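PDB 6CC8: methyl-CpG-binding domain protein 3 from Homo sapiens, which probably binds DNA at CpG sites, including methylated ones, through its methyl-CpG-binding domain. Local coordinates for residues 46-51 and 64-69. Residues are numbered along the deposited sequence; the frame is centred on the assembly and turned at random.
Sequences RSKPQL and FDFRTG. With nucleotides of chain D.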
loop_
_atom_site.group_PDB
_atom_site.type_symbol
_atom_site.label_atom_id
_atom_site.label_comp_id
_atom_site.label_asym_id
_atom_site.label_seq_id
_atom_site.Cartn_x
_atom_site.Cartn_y
_atom_site.Cartn_z
ATOM N N ARG A 46 1.906 -0.779 6.504
ATOM C CA ARG A 46 0.662 -0.079 6.706
ATOM C C ARG A 46 0.819 1.435 6.695
ATOM O O ARG A 46 -0.155 2.128 6.845
ATOM C CB ARG A 46 0.002 -0.614 7.947
ATOM C CG ARG A 46 0.713 -0.351 9.239
ATOM C CD ARG A 46 -0.076 -0.939 10.394
ATOM N NE ARG A 46 0.353 -0.326 11.641
ATOM C CZ ARG A 46 -0.443 0.067 12.633
ATOM N NH1 ARG A 46 -1.757 0.016 12.527
ATOM N NH2 ARG A 46 0.101 0.580 13.726
ATOM N N SER A 47 2.031 1.953 6.424
ATOM C CA SER A 47 2.214 3.430 6.253
ATOM C C SER A 47 3.395 3.715 5.333
ATOM O O SER A 47 4.279 2.872 5.179
ATOM C CB SER A 47 2.469 4.144 7.598
ATOM O OG SER A 47 3.860 3.965 8.061
ATOM N N LYS A 48 3.416 4.923 4.782
ATOM C CA LYS A 48 4.425 5.310 3.864
ATOM C C LYS A 48 5.803 5.453 4.498
ATOM O O LYS A 48 6.762 5.030 3.880
ATOM C CB LYS A 48 4.052 6.595 3.150
ATOM C CG LYS A 48 4.946 6.869 1.952
ATOM C CD LYS A 48 4.705 8.238 1.358
ATOM C CE LYS A 48 5.804 8.566 0.364
ATOM N NZ LYS A 48 5.356 9.650 -0.518
ATOM N N PRO A 49 5.915 6.065 5.695
ATOM C CA PRO A 49 7.266 6.109 6.320
ATOM C C PRO A 49 7.817 4.717 6.532
ATOM O O PRO A 49 8.974 4.470 6.285
ATOM C CB PRO A 49 7.017 6.765 7.657
ATOM C CG PRO A 49 5.743 7.499 7.501
ATOM C CD PRO A 49 4.930 6.810 6.488
ATOM N N GLN A 50 6.971 3.805 6.963
ATOM C CA GLN A 50 7.370 2.389 7.060
ATOM C C GLN A 50 7.834 1.810 5.706
ATOM O O GLN A 50 8.891 1.204 5.612
ATOM C CB GLN A 50 6.214 1.600 7.595
ATOM C CG GLN A 50 6.544 0.250 8.160
ATOM C CD GLN A 50 5.274 -0.470 8.570
ATOM O OE1 GLN A 50 4.240 -0.331 7.921
ATOM N NE2 GLN A 50 5.345 -1.220 9.657
ATOM N N LEU A 51 7.035 2.026 4.669
ATOM C CA LEU A 51 7.406 1.627 3.299
ATOM C C LEU A 51 8.729 2.259 2.801
ATOM O O LEU A 51 9.534 1.575 2.176
ATOM C CB LEU A 51 6.286 2.007 2.355
ATOM C CG LEU A 51 6.298 1.487 0.930
ATOM C CD1 LEU A 51 6.306 -0.049 0.917
ATOM C CD2 LEU A 51 5.041 2.054 0.247
ATOM N N PHE A 64 4.911 9.331 -4.328
ATOM C CA PHE A 64 4.086 8.113 -4.284
ATOM C C PHE A 64 2.972 8.384 -3.303
ATOM O O PHE A 64 3.227 8.728 -2.171
ATOM C CB PHE A 64 4.902 6.897 -3.841
ATOM C CG PHE A 64 4.092 5.634 -3.661
ATOM C CD1 PHE A 64 3.650 4.916 -4.747
ATOM C CD2 PHE A 64 3.760 5.176 -2.385
ATOM C CE1 PHE A 64 2.889 3.752 -4.581
ATOM C CE2 PHE A 64 3.020 3.988 -2.201
ATOM C CZ PHE A 64 2.591 3.280 -3.302
ATOM N N ASP A 65 1.739 8.258 -3.763
ATOM C CA ASP A 65 0.560 8.456 -2.900
ATOM C C ASP A 65 0.172 7.118 -2.315
ATOM O O ASP A 65 -0.413 6.260 -3.006
ATOM C CB ASP A 65 -0.579 9.067 -3.673
ATOM C CG ASP A 65 -1.803 9.389 -2.752
ATOM O OD1 ASP A 65 -2.361 8.495 -2.161
ATOM O OD2 ASP A 65 -2.126 10.546 -2.615
ATOM N N PHE A 66 0.519 6.929 -1.030
ATOM C CA PHE A 66 0.300 5.670 -0.342
ATOM C C PHE A 66 -1.178 5.229 -0.455
ATOM O O PHE A 66 -1.452 4.072 -0.704
ATOM C CB PHE A 66 0.649 5.809 1.135
ATOM C CG PHE A 66 0.675 4.523 1.879
ATOM C CD1 PHE A 66 1.826 3.775 1.948
ATOM C CD2 PHE A 66 -0.478 4.058 2.563
ATOM C CE1 PHE A 66 1.844 2.561 2.655
ATOM C CE2 PHE A 66 -0.435 2.857 3.274
ATOM C CZ PHE A 66 0.718 2.129 3.333
ATOM N N ARG A 67 -2.102 6.136 -0.283
ATOM C CA ARG A 67 -3.543 5.728 -0.264
ATOM C C ARG A 67 -3.973 5.181 -1.636
ATOM O O ARG A 67 -4.587 4.141 -1.688
ATOM C CB ARG A 67 -4.475 6.856 0.197
ATOM C CG ARG A 67 -5.977 6.518 0.001
ATOM C CD ARG A 67 -6.870 7.153 1.037
ATOM N NE ARG A 67 -6.690 6.508 2.330
ATOM C CZ ARG A 67 -7.239 5.340 2.717
ATOM N NH1 ARG A 67 -8.016 4.637 1.922
ATOM N NH2 ARG A 67 -6.974 4.871 3.914
ATOM N N THR A 68 -3.618 5.861 -2.731
ATOM C CA THR A 68 -4.013 5.411 -4.094
ATOM C C THR A 68 -3.104 4.398 -4.744
ATOM O O THR A 68 -3.504 3.726 -5.669
ATOM C CB THR A 68 -4.115 6.592 -5.087
ATOM O OG1 THR A 68 -2.852 7.223 -5.210
ATOM C CG2 THR A 68 -5.114 7.615 -4.598
ATOM N N GLY A 69 -1.874 4.298 -4.272
ATOM C CA GLY A 69 -0.909 3.410 -4.873
ATOM C C GLY A 69 -0.299 3.881 -6.171
ATOM O O GLY A 69 0.318 3.071 -6.864
ATOM N N1 5CM D 6 -0.860 4.258 13.499
ATOM C C2 5CM D 6 -2.196 4.377 14.023
ATOM N N3 5CM D 6 -3.268 3.990 13.293
ATOM C C4 5CM D 6 -3.096 3.458 12.061
ATOM C C5 5CM D 6 -1.708 3.358 11.506
ATOM C C5A 5CM D 6 -1.455 2.784 10.141
ATOM C C6 5CM D 6 -0.661 3.750 12.284
ATOM O O2 5CM D 6 -2.367 4.832 15.149
ATOM N N4 5CM D 6 -4.126 3.057 11.331
ATOM C "C1'" 5CM D 6 0.256 4.665 14.343
ATOM C "C2'" 5CM D 6 1.390 3.614 14.485
ATOM C "C3'" 5CM D 6 2.391 4.452 15.212
ATOM C "C4'" 5CM D 6 2.122 5.869 14.708
ATOM O "O4'" 5CM D 6 0.889 5.843 13.928
ATOM O "O3'" 5CM D 6 1.961 4.274 16.553
ATOM C "C5'" 5CM D 6 3.196 6.446 13.815
ATOM O "O5'" 5CM D 6 3.468 5.495 12.809
ATOM P P 5CM D 6 4.333 5.928 11.550
ATOM O OP1 5CM D 6 5.661 6.270 12.141
ATOM O OP2 5CM D 6 4.159 4.890 10.500
ATOM P P DG D 7 2.972 4.248 17.769
ATOM O OP1 DG D 7 3.689 5.533 17.761
ATOM O OP2 DG D 7 3.698 3.008 17.727
ATOM O "O5'" DG D 7 1.971 4.204 19.022
ATOM C "C5'" DG D 7 1.085 5.325 19.285
ATOM C "C4'" DG D 7 -0.160 4.895 20.038
ATOM O "O4'" DG D 7 -1.180 4.420 19.132
ATOM C "C3'" DG D 7 0.039 3.765 21.039
ATOM O "O3'" DG D 7 -0.823 4.015 22.151
ATOM C "C2'" DG D 7 -0.361 2.527 20.251
ATOM C "C1'" DG D 7 -1.495 3.046 19.409
ATOM N N9 DG D 7 -1.714 2.385 18.122
ATOM C C8 DG D 7 -0.789 2.207 17.123
ATOM N N7 DG D 7 -1.295 1.669 16.048
ATOM C C5 DG D 7 -2.639 1.505 16.349
ATOM C C6 DG D 7 -3.689 0.963 15.573
ATOM O O6 DG D 7 -3.646 0.520 14.414
ATOM N N1 DG D 7 -4.894 0.952 16.278
ATOM C C2 DG D 7 -5.070 1.446 17.547
ATOM N N2 DG D 7 -6.323 1.390 18.042
ATOM N N3 DG D 7 -4.093 1.949 18.282
ATOM C C4 DG D 7 -2.914 1.952 17.622
ATOM P P DA D 5 2.100 9.661 6.258
ATOM O OP1 DA D 5 3.250 10.577 6.190
ATOM O OP2 DA D 5 1.878 8.625 5.219
ATOM O "O5'" DA D 5 2.112 8.853 7.645
ATOM C "C5'" DA D 5 2.356 9.566 8.860
ATOM C "C4'" DA D 5 1.973 8.744 10.067
ATOM O "O4'" DA D 5 0.537 8.607 10.165
ATOM C "C3'" DA D 5 2.537 7.315 10.128
ATOM O "O3'" DA D 5 3.605 7.310 11.080
ATOM C "C2'" DA D 5 1.323 6.459 10.494
ATOM C "C1'" DA D 5 0.324 7.483 10.984
ATOM N N9 DA D 5 -1.095 7.106 10.891
ATOM C C8 DA D 5 -1.761 6.549 9.827
ATOM N N7 DA D 5 -3.035 6.332 10.058
ATOM C C5 DA D 5 -3.218 6.780 11.357
ATOM C C6 DA D 5 -4.352 6.819 12.193
ATOM N N6 DA D 5 -5.557 6.393 11.822
ATOM N N1 DA D 5 -4.202 7.335 13.435
ATOM C C2 DA D 5 -2.983 7.760 13.806
ATOM N N3 DA D 5 -1.848 7.779 13.107
ATOM C C4 DA D 5 -2.035 7.268 11.879
#
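The Phe66 ring lies with one face under the backbone at the start of helix 48-55: Ser47 CA and Lys48 N sit over it, Phe66 CE1 comes within 3.3 Å of Ser47 C, and Leu51 CD2 meets the ring's edge. With CG anti to the backbone N (chi1 -170°), Phe66 reaches from its turn to this helix start; Tyr37 packs edge-to-face on it. Leu51 CD2 also touches Phe64 CE2 at 3.7 Å, the side chains crossing at about a right angle. The extended Lys48 chain carries NZ to a lone pair of Phe64 O, in the carbonyl plane (2.8 Å); NZ's stronger partner is Leu61 O. Replacing Phe66 with an alanine would probably open a gap beneath Ser47 and Lys48, leaving the helix start less firmly placed against the DNA. Ser47, the N-cap, gives its OG proton to OP2 of 5CM6 of chain D (2.6 Å). Arg46 meets C5 of that nucleotide off-centre with one guanidinium face and the C5A methyl with CG, CD and NE; NH1 and NH2 donate to O6 (2.7 Å) and N7 (2.9 Å) of DG7 of chain D. This pairing, with methylcytosine against the guanidinium face, matches the 5mC-Arg-G triad of methyl-CpG-binding domains.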